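Local coordinates for decapping nuclease RAI1 (Candida albicans, PDB 5BUD), which hydrolyses NAD caps and other 5' ends of RNA with the help of divalent metal ions, and binds and stabilises the exoribonuclease RAT1, at residues I110-L113 / P114-T118; R160-Y163 / M164-E168; I252-N255 / S256-V259; L296-T299 / E300-P303; I302-L305 / I306-P310. All coordinates share one frame; numbering follows the deposited sequence.

Each of the five contacts is local, between residues a few positions apart on one continuous stretch, and the chain meets them in series from the N terminus. Interaction 1 turns the chain out of helix 104-112 toward strand 121-128. Interaction 2 is two turns of helix 158-178, laid along the bound RNA. Interaction 3 opens helix 255-275 after strand 243-250, and interaction 4 closes the turn from strand 291-298 into helix 302-307. Interaction 5 begins where interaction 4 ends, sharing Ile-302 and Pro-303, and terminates that helix. None nests inside another, but Phe-297 packs on Leu-305 between interactions 4 and 5, and Val-258 on Asn-309 between interactions 3 and 5.

Interaction 1. Residues I110-L113 / P114-T118; sequences ILSL and PYNLT
The carbonyl oxygen of Ser-112 is gripped by two donors of the 114-118 loop, the amide of Asn-116 and the backbone N of Tyr-115. This is the C-terminal end of helix 104-112, where a side-chain amide joins the backbone in taking up a carbonyl of the last turn. Asn-116 ND2 reaches Ser-112 O at 3.1 Å in a nearly straight bond (172°). That oxygen lies in the amide plane of Asn-116, while ND2 and Tyr-115 N both stand out of the carbonyl plane, on opposite faces of it. With chi1 at -73°, CG of Asn-116 stands beside its backbone N, which turns the amide back over the helix end. One residue on, Asn-116 N binds Leu-113 O at 2.9 Å. The apolar contact is between methyls, Leu-113 CD2 and Leu-117 CD2 at 4.1 Å.

Further out, Lys-267 of helix 255-275 donates to OD1 of Asn-116, holding the far end of the same amide, and Asn-324 bonds the hydroxyl of Tyr-115. Ser-112 OG turns back to Thr-108 O within its own helix. Above one face of the Tyr-115 ring sits Pro-114 CB, 3.9 Å from the plane and displaced toward the rim.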
# COMPACT_ATOMS: atom_id res chain seq x y z
N ILE A 110 7.20 7.47 1.16
CA ILE A 110 8.29 8.25 0.60
C ILE A 110 7.83 9.15 -0.53
O ILE A 110 8.16 10.36 -0.53
CB ILE A 110 9.43 7.33 0.13
CG1 ILE A 110 10.02 6.61 1.35
CG2 ILE A 110 10.50 8.10 -0.62
CD1 ILE A 110 10.90 5.46 0.97
N LEU A 111 7.05 8.60 -1.46
CA LEU A 111 6.55 9.38 -2.59
C LEU A 111 5.62 10.52 -2.18
O LEU A 111 5.61 11.57 -2.81
CB LEU A 111 5.86 8.48 -3.62
CG LEU A 111 5.13 9.10 -4.83
CD1 LEU A 111 6.00 9.96 -5.74
CD2 LEU A 111 4.48 8.01 -5.67
N SER A 112 4.79 10.30 -1.18
CA SER A 112 3.82 11.32 -0.79
C SER A 112 4.38 12.30 0.23
O SER A 112 3.69 13.27 0.58
CB SER A 112 2.57 10.68 -0.22
OG SER A 112 2.90 9.94 0.93
N LEU A 113 5.61 12.05 0.69
CA LEU A 113 6.25 12.83 1.77
C LEU A 113 6.21 14.35 1.54
O LEU A 113 5.87 15.10 2.46
CB LEU A 113 7.69 12.32 2.02
CG LEU A 113 8.55 13.10 3.04
CD1 LEU A 113 9.49 12.15 3.76
CD2 LEU A 113 9.35 14.24 2.41
N PRO A 114 6.48 14.81 0.31
CA PRO A 114 6.54 16.26 0.09
C PRO A 114 5.27 17.05 0.42
O PRO A 114 5.36 18.29 0.60
CB PRO A 114 6.86 16.37 -1.38
CG PRO A 114 7.63 15.14 -1.66
CD PRO A 114 6.90 14.09 -0.90
N TYR A 115 4.11 16.38 0.47
CA TYR A 115 2.86 17.06 0.80
C TYR A 115 2.26 16.45 2.07
O TYR A 115 1.09 16.59 2.35
CB TYR A 115 1.89 17.03 -0.41
CG TYR A 115 2.56 17.61 -1.64
CD1 TYR A 115 3.10 16.79 -2.64
CD2 TYR A 115 2.77 18.99 -1.75
CE1 TYR A 115 3.75 17.31 -3.73
CE2 TYR A 115 3.44 19.53 -2.84
CZ TYR A 115 3.92 18.70 -3.83
OH TYR A 115 4.58 19.24 -4.91
N ASN A 116 3.10 15.76 2.85
CA ASN A 116 2.70 15.18 4.12
C ASN A 116 3.87 15.28 5.10
O ASN A 116 4.29 14.28 5.74
CB ASN A 116 2.27 13.72 3.91
CG ASN A 116 0.92 13.61 3.22
OD1 ASN A 116 -0.13 13.75 3.86
ND2 ASN A 116 0.93 13.36 1.91
N LEU A 117 4.40 16.49 5.18
CA LEU A 117 5.66 16.77 5.87
C LEU A 117 5.62 16.50 7.38
O LEU A 117 6.68 16.33 8.01
CB LEU A 117 6.11 18.21 5.59
CG LEU A 117 6.44 18.58 4.13
CD1 LEU A 117 6.69 20.07 3.98
CD2 LEU A 117 7.65 17.82 3.63
N THR A 118 4.43 16.44 7.97
CA THR A 118 4.34 16.18 9.40
C THR A 118 4.43 14.70 9.76
O THR A 118 4.62 14.38 10.92
CB THR A 118 3.08 16.78 10.08
OG1 THR A 118 1.93 16.01 9.74
CG2 THR A 118 2.85 18.22 9.69

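Interaction 2. Residues R160-Y163 / M164-E168; sequences RYDY and MKRCE. With nucleotides of chain C.
Arg-160 to Cys-167 form regular alpha-helix, with successive i to i+4 bonds from Met-164 N to Arg-160 O (2.9 Å) through Cys-167 N to Tyr-163 O. On one flank Asp-162 and Arg-166 make a salt bridge, OD2 to NE at 3.1 Å; both carboxylate oxygens meet NE in weak hydrogen bonds, and the two planes are 64° apart. Water 1 spans the pair, donating to Asp-162 OD1 and accepting from Arg-166 NH2, while Gln-60 takes NH1.

Tyr-161 and Lys-165 make a CH-pi contact, CG of the lysine lying over the ring face 4.3 Å from the centroid. The bend at chi2 (-57°) folds the lysine along the ring, and Glu-149 of helix 138-155 receives both the tyrosine hydroxyl and the lysine ammonium.

These turns belong to helix 158-178, another flank of which lies against the bound RNA. Arg-160 spreads its guanidinium edge along the backbone of U4 and U3, both of chain C: NH1 donates to U4 OP1 at 2.9 Å, NH2 to U3 O3' at 3.3 Å. Met-164 CG lies over one face of that guanidinium, toward its rim, and Met-164 CE touches the U3 base, 3.3 Å from O2. One turn along from Tyr-163, Cys-167 SG sits over one face of its ring, 3.9 Å from the centroid, a sulfur-aromatic contact, while Cys-167 CB meets U3 C5' at 3.6 Å.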
# COMPACT_ATOMS: atom_id res chain seq x y z
N ARG A 160 -18.24 10.46 18.87
CA ARG A 160 -17.37 10.76 17.74
C ARG A 160 -16.35 9.64 17.57
O ARG A 160 -16.04 9.22 16.45
CB ARG A 160 -16.71 12.13 17.95
CG ARG A 160 -15.66 12.57 16.93
CD ARG A 160 -16.18 12.61 15.50
NE ARG A 160 -15.12 12.93 14.53
CZ ARG A 160 -15.29 13.01 13.21
NH1 ARG A 160 -16.48 12.81 12.65
NH2 ARG A 160 -14.24 13.32 12.44
N TYR A 161 -15.87 9.11 18.70
CA TYR A 161 -14.94 8.00 18.69
C TYR A 161 -15.58 6.76 18.10
O TYR A 161 -14.98 6.11 17.25
CB TYR A 161 -14.40 7.74 20.10
CG TYR A 161 -13.48 6.55 20.21
CD1 TYR A 161 -12.15 6.63 19.83
CD2 TYR A 161 -13.95 5.34 20.70
CE1 TYR A 161 -11.31 5.53 19.93
CE2 TYR A 161 -13.13 4.24 20.81
CZ TYR A 161 -11.81 4.34 20.42
OH TYR A 161 -11.00 3.24 20.53
N ASP A 162 -16.80 6.42 18.54
CA ASP A 162 -17.55 5.29 17.98
C ASP A 162 -17.78 5.48 16.48
O ASP A 162 -17.66 4.54 15.69
CB ASP A 162 -18.91 5.16 18.69
CG ASP A 162 -19.82 4.14 18.05
OD1 ASP A 162 -19.50 2.95 18.06
OD2 ASP A 162 -20.90 4.53 17.55
N TYR A 163 -18.16 6.69 16.09
CA TYR A 163 -18.36 7.01 14.68
C TYR A 163 -17.06 6.74 13.90
O TYR A 163 -17.08 6.07 12.89
CB TYR A 163 -18.80 8.47 14.54
CG TYR A 163 -18.98 8.96 13.11
CD1 TYR A 163 -20.17 8.72 12.42
CD2 TYR A 163 -18.00 9.71 12.49
CE1 TYR A 163 -20.33 9.17 11.12
CE2 TYR A 163 -18.16 10.16 11.19
CZ TYR A 163 -19.33 9.89 10.52
OH TYR A 163 -19.50 10.36 9.25
N MET A 164 -15.95 7.23 14.40
CA MET A 164 -14.65 7.01 13.72
C MET A 164 -14.29 5.54 13.58
O MET A 164 -13.85 5.11 12.53
CB MET A 164 -13.52 7.79 14.41
CG MET A 164 -13.61 9.30 14.14
SD MET A 164 -12.46 10.29 15.13
CE MET A 164 -11.10 10.42 13.98
N LYS A 165 -14.52 4.74 14.63
CA LYS A 165 -14.38 3.29 14.51
C LYS A 165 -15.34 2.65 13.50
O LYS A 165 -14.97 1.74 12.79
CB LYS A 165 -14.55 2.61 15.88
CG LYS A 165 -13.48 2.98 16.89
CD LYS A 165 -12.10 2.66 16.36
CE LYS A 165 -11.04 2.65 17.45
NZ LYS A 165 -9.73 2.14 16.95
N ARG A 166 -16.56 3.15 13.41
CA ARG A 166 -17.46 2.69 12.38
C ARG A 166 -16.97 3.09 11.00
O ARG A 166 -17.13 2.33 10.05
CB ARG A 166 -18.88 3.20 12.65
CG ARG A 166 -19.52 2.45 13.82
CD ARG A 166 -20.77 3.12 14.38
NE ARG A 166 -21.29 2.26 15.45
CZ ARG A 166 -22.16 1.26 15.30
NH1 ARG A 166 -22.72 0.98 14.13
NH2 ARG A 166 -22.49 0.54 16.37
N CYS A 167 -16.35 4.26 10.88
CA CYS A 167 -15.80 4.69 9.58
C CYS A 167 -14.68 3.75 9.12
O CYS A 167 -14.59 3.42 7.92
CB CYS A 167 -15.33 6.14 9.63
SG CYS A 167 -16.68 7.35 9.58
N GLU A 168 -13.89 3.23 10.07
CA GLU A 168 -12.88 2.21 9.76
C GLU A 168 -13.53 0.97 9.17
O GLU A 168 -13.00 0.34 8.25
CB GLU A 168 -12.01 1.88 10.99
CG GLU A 168 -11.02 3.00 11.28
CD GLU A 168 -10.33 2.96 12.63
OE1 GLU A 168 -9.61 3.94 12.92
OE2 GLU A 168 -10.48 2.00 13.41
P U C 3 -12.73 8.65 6.13
OP1 U C 3 -14.04 9.08 5.61
OP2 U C 3 -11.49 8.96 5.40
O5' U C 3 -12.59 9.21 7.61
C5' U C 3 -13.70 9.13 8.53
C4' U C 3 -13.78 10.38 9.36
O4' U C 3 -12.68 10.40 10.31
C3' U C 3 -13.70 11.69 8.59
O3' U C 3 -14.54 12.62 9.25
C2' U C 3 -12.23 12.06 8.69
O2' U C 3 -11.97 13.45 8.58
C1' U C 3 -11.88 11.55 10.08
N1 U C 3 -10.47 11.15 10.26
C2 U C 3 -9.72 11.83 11.20
O2 U C 3 -10.16 12.75 11.86
N3 U C 3 -8.43 11.40 11.32
C4 U C 3 -7.82 10.38 10.62
O4 U C 3 -6.64 10.10 10.85
C5 U C 3 -8.66 9.72 9.67
C6 U C 3 -9.93 10.12 9.53
P U C 2 -11.07 3.26 3.18
OP1 U C 2 -12.35 3.32 2.40
OP2 U C 2 -9.82 3.71 2.52
O5' U C 2 -11.18 4.11 4.52
C5' U C 2 -12.33 4.10 5.37
C4' U C 2 -12.04 4.82 6.68
O4' U C 2 -10.92 4.22 7.37
C3' U C 2 -11.65 6.29 6.59
O3' U C 2 -12.82 7.07 6.35
C2' U C 2 -11.03 6.49 7.97
O2' U C 2 -12.00 6.49 9.00
C1' U C 2 -10.22 5.21 8.11
N1 U C 2 -8.84 5.30 7.61
C2 U C 2 -7.90 5.86 8.46
O2 U C 2 -8.17 6.29 9.57
N3 U C 2 -6.63 5.93 7.95
C4 U C 2 -6.20 5.49 6.71
O4 U C 2 -5.02 5.60 6.40
C5 U C 2 -7.23 4.91 5.90
C6 U C 2 -8.48 4.83 6.37
P U C 4 -15.98 12.92 8.69
OP1 U C 4 -16.83 13.37 9.83
OP2 U C 4 -16.41 11.78 7.86
O5' U C 4 -15.71 14.17 7.76
C5' U C 4 -15.39 15.45 8.34
C4' U C 4 -16.15 16.52 7.60
O4' U C 4 -15.48 17.80 7.76
C3' U C 4 -16.14 16.32 6.11
O3' U C 4 -17.20 17.08 5.56
C2' U C 4 -14.73 16.77 5.77
O2' U C 4 -14.45 16.98 4.40
C1' U C 4 -14.59 18.00 6.68
N1 U C 4 -13.23 18.19 7.23
C2 U C 4 -12.16 17.92 6.41
O2 U C 4 -12.28 17.53 5.26
N3 U C 4 -10.93 18.11 6.99
C4 U C 4 -10.66 18.54 8.27
O4 U C 4 -9.49 18.66 8.64
C5 U C 4 -11.83 18.80 9.06
C6 U C 4 -13.04 18.62 8.53
O HOH W 1 -21.07 0.88 18.54

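Interaction 3. Residues I252-N255 / S256-V259; sequences IENN and SQVV. With nucleotides of chain C.
An N-cap starts helix 255-275: Asn-254 stands at the cap position, and its side-chain OD1 accepts from Gln-257 N at 3.1 Å, a capping bond to an N-H of the first turn, which lacks the usual i-4 helical carbonyl partner. The donor lies 17° from the plane of the Asn-254 amide group. A chi1 of 48° sets CG between the backbone N and the carbonyl carbon, and from there OD1 bends over the helix start. It also comes within 3.1 Å of Ser-256 CB. The backbone oxygen of the same residue takes the N-H of Val-258 at 3.1 Å, in the carbonyl plane, and a weak second bond from Gln-257 N. Asn-255 O then receives Val-259 N, the next bond of the regular helix.

The first turn follows the loop after strand 243-250, at the surface of the PD-(D/E)XK nuclease fold and beside the RNA. Gln-257 is the buried residue here and packs against Ile-252 and Glu-253 of the loop. Its chain runs past Ile-252 in the opposite direction, CB 3.5 Å from Ile-252 CG2, and then lies alongside Glu-253; Glu-253 CB lies 3.3 Å from Gln-257 OE1. Gln-257 NE2 has a weak bond to Ile-251 O, and Glu-253 pairs with Arg-250. The Gln-257 amide also borders the ribose of U4 of chain C, but the model is too tight there for the bonding to be trusted. The same CG2 of Ile-252 also meets Val-258 CG2 at 3.8 Å, the two branched chains crossing at about a right angle. Outward, Val-258 touches Asn-309 and Thr-312, and Asn-255 touches Leu-311.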
# COMPACT_ATOMS: atom_id res chain seq x y z
N ILE A 252 -18.93 15.49 -0.58
CA ILE A 252 -18.20 16.76 -0.41
C ILE A 252 -19.17 17.95 -0.38
O ILE A 252 -20.02 18.07 -1.25
CB ILE A 252 -17.15 16.90 -1.52
CG1 ILE A 252 -16.11 15.78 -1.40
CG2 ILE A 252 -16.45 18.26 -1.42
CD1 ILE A 252 -15.51 15.35 -2.72
N GLU A 253 -19.01 18.83 0.62
CA GLU A 253 -20.00 19.90 0.90
C GLU A 253 -19.45 21.33 0.95
O GLU A 253 -20.22 22.27 0.80
CB GLU A 253 -20.72 19.63 2.22
CG GLU A 253 -21.31 18.23 2.32
CD GLU A 253 -22.54 18.17 3.20
OE1 GLU A 253 -22.47 18.68 4.34
OE2 GLU A 253 -23.56 17.59 2.77
N ASN A 254 -18.16 21.50 1.21
CA ASN A 254 -17.52 22.81 1.07
C ASN A 254 -16.10 22.71 0.50
O ASN A 254 -15.61 21.60 0.25
CB ASN A 254 -17.54 23.58 2.41
CG ASN A 254 -17.07 22.75 3.60
OD1 ASN A 254 -15.97 22.19 3.60
ND2 ASN A 254 -17.89 22.69 4.64
N ASN A 255 -15.47 23.86 0.28
CA ASN A 255 -14.09 23.94 -0.22
C ASN A 255 -13.07 23.36 0.75
O ASN A 255 -11.95 22.98 0.35
CB ASN A 255 -13.74 25.41 -0.59
CG ASN A 255 -12.23 25.68 -0.59
OD1 ASN A 255 -11.61 25.81 0.48
ND2 ASN A 255 -11.64 25.81 -1.77
N SER A 256 -13.43 23.29 2.03
CA SER A 256 -12.56 22.60 2.98
C SER A 256 -12.48 21.13 2.60
O SER A 256 -11.39 20.51 2.62
CB SER A 256 -13.07 22.74 4.41
OG SER A 256 -11.99 22.70 5.30
N GLN A 257 -13.64 20.59 2.22
CA GLN A 257 -13.78 19.18 1.88
C GLN A 257 -13.11 18.89 0.54
O GLN A 257 -12.53 17.82 0.35
CB GLN A 257 -15.25 18.74 1.88
CG GLN A 257 -15.96 19.06 3.19
CD GLN A 257 -17.33 18.40 3.39
OE1 GLN A 257 -18.15 18.92 4.15
NE2 GLN A 257 -17.56 17.24 2.77
N VAL A 258 -13.14 19.87 -0.36
CA VAL A 258 -12.43 19.74 -1.62
C VAL A 258 -10.91 19.61 -1.47
O VAL A 258 -10.31 18.78 -2.17
CB VAL A 258 -12.75 20.94 -2.56
CG1 VAL A 258 -11.84 20.92 -3.76
CG2 VAL A 258 -14.19 20.88 -2.99
N VAL A 259 -10.27 20.40 -0.59
CA VAL A 259 -8.81 20.25 -0.44
C VAL A 259 -8.46 18.95 0.27
O VAL A 259 -7.48 18.31 -0.08
CB VAL A 259 -8.03 21.49 0.12
CG1 VAL A 259 -8.89 22.75 0.16
CG2 VAL A 259 -7.36 21.21 1.46
P U C 4 -15.98 12.92 8.69
OP1 U C 4 -16.83 13.37 9.83
OP2 U C 4 -16.41 11.78 7.86
O5' U C 4 -15.71 14.17 7.76
C5' U C 4 -15.39 15.45 8.34
C4' U C 4 -16.15 16.52 7.60
O4' U C 4 -15.48 17.80 7.76
C3' U C 4 -16.14 16.32 6.11
O3' U C 4 -17.20 17.08 5.56
C2' U C 4 -14.73 16.77 5.77
O2' U C 4 -14.45 16.98 4.40
C1' U C 4 -14.59 18.00 6.68
N1 U C 4 -13.23 18.19 7.23
C2 U C 4 -12.16 17.92 6.41
O2 U C 4 -12.28 17.53 5.26
N3 U C 4 -10.93 18.11 6.99
C4 U C 4 -10.66 18.54 8.27
O4 U C 4 -9.49 18.66 8.64
C5 U C 4 -11.83 18.80 9.06
C6 U C 4 -13.04 18.62 8.53

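Interaction 4. Residues L296-T299 / E300-P303; sequences LFNT and EEIP
The amide of Asn-298 and the carboxylate of Glu-301 are the flat groups that meet, their planes 72° apart. Asn-298 ND2 donates to Glu-301 OE1 at 3.1 Å along a nearly straight line (167°). The oxygen lies close to the plane of the amide, but on the acid side the donor arrives from above the carboxylate plane, 65° out of it. The two side chains run side by side in the same direction; CG of each is anti to its own carbonyl carbon, and this sends both out from the turn together. The one bond ties the two side chains to each other at the surface of the turn.

Next to this pair the backbone turns. Glu-301 N binds Asn-298 O at 2.9 Å and Ile-302 N binds Thr-299 O at 3.2 Å, two successive i to i+3 bonds of tight turns, while Ile-302 N also makes a weak bond to Asn-298 O. Pro-303 can donate nothing from its nitrogen; its ring CD instead rests 3.5 Å from Thr-299 O. On the inner side Ile-302 CD1 approaches Phe-297 CB at 4.3 Å.

The turn joins strand 291-298 to helix 302-307. Phe-297 and Thr-299 continue the pairing of strand 291-298 with 279-285 through backbone bonds to Ile-280 and Thr-278, and Thr-299 OG1 bonds Val-277 O. Ile-302 packs on Ile-280. From helix 255-275, Phe-261 touches Phe-297, Trp-269 and Cys-272 touch Thr-299, and Trp-269 also touches Pro-303.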
# COMPACT_ATOMS: atom_id res chain seq x y z
N LEU A 296 -15.61 6.23 -10.50
CA LEU A 296 -14.35 5.73 -11.03
C LEU A 296 -13.40 6.83 -11.49
O LEU A 296 -13.79 7.72 -12.23
CB LEU A 296 -14.63 4.83 -12.23
CG LEU A 296 -13.48 4.28 -13.06
CD1 LEU A 296 -12.52 3.46 -12.24
CD2 LEU A 296 -14.07 3.45 -14.19
N PHE A 297 -12.15 6.76 -11.05
CA PHE A 297 -11.09 7.60 -11.56
C PHE A 297 -10.06 6.73 -12.24
O PHE A 297 -9.72 5.65 -11.74
CB PHE A 297 -10.39 8.35 -10.43
CG PHE A 297 -11.30 9.31 -9.71
CD1 PHE A 297 -11.36 10.64 -10.09
CD2 PHE A 297 -12.10 8.87 -8.68
CE1 PHE A 297 -12.19 11.54 -9.41
CE2 PHE A 297 -12.97 9.74 -8.02
CZ PHE A 297 -13.00 11.09 -8.38
N ASN A 298 -9.55 7.22 -13.36
CA ASN A 298 -8.41 6.60 -14.02
C ASN A 298 -7.15 7.16 -13.42
O ASN A 298 -6.96 8.38 -13.44
CB ASN A 298 -8.45 6.85 -15.51
CG ASN A 298 -9.65 6.22 -16.17
OD1 ASN A 298 -9.91 5.01 -16.02
ND2 ASN A 298 -10.40 7.03 -16.91
N THR A 299 -6.31 6.29 -12.86
CA THR A 299 -5.11 6.68 -12.17
C THR A 299 -4.27 7.69 -12.96
O THR A 299 -3.85 8.72 -12.40
CB THR A 299 -4.27 5.45 -11.85
OG1 THR A 299 -5.07 4.59 -11.02
CG2 THR A 299 -2.94 5.83 -11.16
N GLU A 300 -4.07 7.42 -14.25
CA GLU A 300 -3.24 8.27 -15.09
C GLU A 300 -3.82 9.68 -15.28
O GLU A 300 -3.08 10.61 -15.63
CB GLU A 300 -2.96 7.62 -16.44
CG GLU A 300 -4.11 7.70 -17.43
CD GLU A 300 -3.79 7.01 -18.76
OE1 GLU A 300 -2.59 6.75 -19.04
OE2 GLU A 300 -4.74 6.74 -19.53
N GLU A 301 -5.10 9.86 -15.02
CA GLU A 301 -5.75 11.18 -15.18
C GLU A 301 -5.72 12.03 -13.92
O GLU A 301 -5.86 13.26 -13.98
CB GLU A 301 -7.18 11.01 -15.65
CG GLU A 301 -7.27 10.48 -17.08
CD GLU A 301 -8.68 10.17 -17.56
OE1 GLU A 301 -9.63 10.01 -16.75
OE2 GLU A 301 -8.85 10.11 -18.80
N ILE A 302 -5.53 11.39 -12.76
CA ILE A 302 -5.47 12.13 -11.51
C ILE A 302 -4.47 13.33 -11.49
O ILE A 302 -4.85 14.38 -11.01
CB ILE A 302 -5.25 11.18 -10.30
CG1 ILE A 302 -6.50 10.30 -10.14
CG2 ILE A 302 -5.00 11.96 -9.03
CD1 ILE A 302 -6.31 9.11 -9.22
N PRO A 303 -3.24 13.18 -12.01
CA PRO A 303 -2.35 14.35 -12.00
C PRO A 303 -2.96 15.57 -12.68
O PRO A 303 -2.82 16.66 -12.16
CB PRO A 303 -1.10 13.86 -12.76
CG PRO A 303 -1.14 12.39 -12.61
CD PRO A 303 -2.59 12.02 -12.63

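Interaction 5. Residues I302-L305 / I306-P310; sequences IPIL and IKNNP
Hydrogen bonds at the end of helix 302-307 converge on Ile-304 O, which takes two donors from one residue, Asn-308. The side-chain ND2 comes to 2.7 Å, in the carbonyl plane on a lone pair and in its own amide plane, with a nearly straight N-H (167°); the backbone N follows at 3.1 Å, less well aligned (138°). With chi1 at -67°, the amide of Asn-308 folds back alongside Ile-304, pointing the same way, and the Ile-304 CG2 methyl runs beside it, 3.6 Å from Asn-308 ND2. Earlier in the helix the ordinary bonds run from Ile-306 N to Ile-302 O (2.9 Å) and from Lys-307 N to Pro-303 O.

Apolar contact is made on the buried side, where Ile-306 CD1 meets Ile-302 CG2 at 3.7 Å, the two chains crossing at an angle. Helix 255-275 lies against both, through Leu-265 and Trp-269 on Ile-302 and Glu-262 on Ile-306, and Cys-322 of helix 322-339 also touches Ile-306.

At Asn-308, the first residue to leave helical angles, the side-chain amide adds a second N-H to the carbonyl its backbone already meets, which helps fix the side chain's rotation as the helix stops.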
# COMPACT_ATOMS: atom_id res chain seq x y z
N ILE A 302 -5.53 11.39 -12.76
CA ILE A 302 -5.47 12.13 -11.51
C ILE A 302 -4.47 13.33 -11.49
O ILE A 302 -4.85 14.38 -11.01
CB ILE A 302 -5.25 11.18 -10.30
CG1 ILE A 302 -6.50 10.30 -10.14
CG2 ILE A 302 -5.00 11.96 -9.03
CD1 ILE A 302 -6.31 9.11 -9.22
N PRO A 303 -3.24 13.18 -12.01
CA PRO A 303 -2.35 14.35 -12.00
C PRO A 303 -2.96 15.57 -12.68
O PRO A 303 -2.82 16.66 -12.16
CB PRO A 303 -1.10 13.86 -12.76
CG PRO A 303 -1.14 12.39 -12.61
CD PRO A 303 -2.59 12.02 -12.63
N ILE A 304 -3.68 15.37 -13.77
CA ILE A 304 -4.36 16.45 -14.50
C ILE A 304 -5.50 17.04 -13.70
O ILE A 304 -5.75 18.25 -13.73
CB ILE A 304 -4.89 15.94 -15.86
CG1 ILE A 304 -3.74 15.83 -16.85
CG2 ILE A 304 -5.95 16.86 -16.44
CD1 ILE A 304 -4.04 14.96 -18.04
N LEU A 305 -6.24 16.18 -13.01
CA LEU A 305 -7.37 16.63 -12.23
C LEU A 305 -6.89 17.53 -11.10
O LEU A 305 -7.50 18.55 -10.81
CB LEU A 305 -8.14 15.43 -11.68
CG LEU A 305 -8.72 14.45 -12.69
CD1 LEU A 305 -9.46 13.34 -11.95
CD2 LEU A 305 -9.63 15.17 -13.67
N ILE A 306 -5.81 17.11 -10.44
CA ILE A 306 -5.23 17.87 -9.35
C ILE A 306 -4.66 19.22 -9.88
O ILE A 306 -4.91 20.23 -9.32
CB ILE A 306 -4.13 17.08 -8.65
CG1 ILE A 306 -4.74 15.92 -7.84
CG2 ILE A 306 -3.27 18.01 -7.77
CD1 ILE A 306 -3.72 14.99 -7.24
N LYS A 307 -3.88 19.18 -10.96
CA LYS A 307 -3.22 20.37 -11.47
C LYS A 307 -4.22 21.44 -11.91
O LYS A 307 -3.93 22.63 -11.78
CB LYS A 307 -2.29 20.00 -12.62
CG LYS A 307 -1.53 21.16 -13.26
CD LYS A 307 -0.72 20.67 -14.45
CE LYS A 307 0.29 21.72 -14.91
NZ LYS A 307 1.35 21.01 -15.67
N ASN A 308 -5.39 21.02 -12.39
CA ASN A 308 -6.39 21.91 -13.00
C ASN A 308 -7.64 22.20 -12.19
O ASN A 308 -8.59 22.82 -12.70
CB ASN A 308 -6.80 21.31 -14.33
CG ASN A 308 -5.68 21.33 -15.34
OD1 ASN A 308 -5.43 22.36 -15.98
ND2 ASN A 308 -4.99 20.22 -15.49
N ASN A 309 -7.67 21.79 -10.93
CA ASN A 309 -8.80 22.09 -10.09
C ASN A 309 -8.77 23.58 -9.69
O ASN A 309 -7.86 24.00 -8.97
CB ASN A 309 -8.76 21.23 -8.84
CG ASN A 309 -10.02 21.31 -8.03
OD1 ASN A 309 -10.67 22.34 -7.99
ND2 ASN A 309 -10.37 20.21 -7.36
N PRO A 310 -9.78 24.36 -10.14
CA PRO A 310 -9.77 25.78 -9.86
C PRO A 310 -9.93 26.13 -8.37
O PRO A 310 -9.52 27.21 -7.97
CB PRO A 310 -10.93 26.32 -10.70
CG PRO A 310 -11.82 25.17 -10.92
CD PRO A 310 -10.94 23.96 -10.96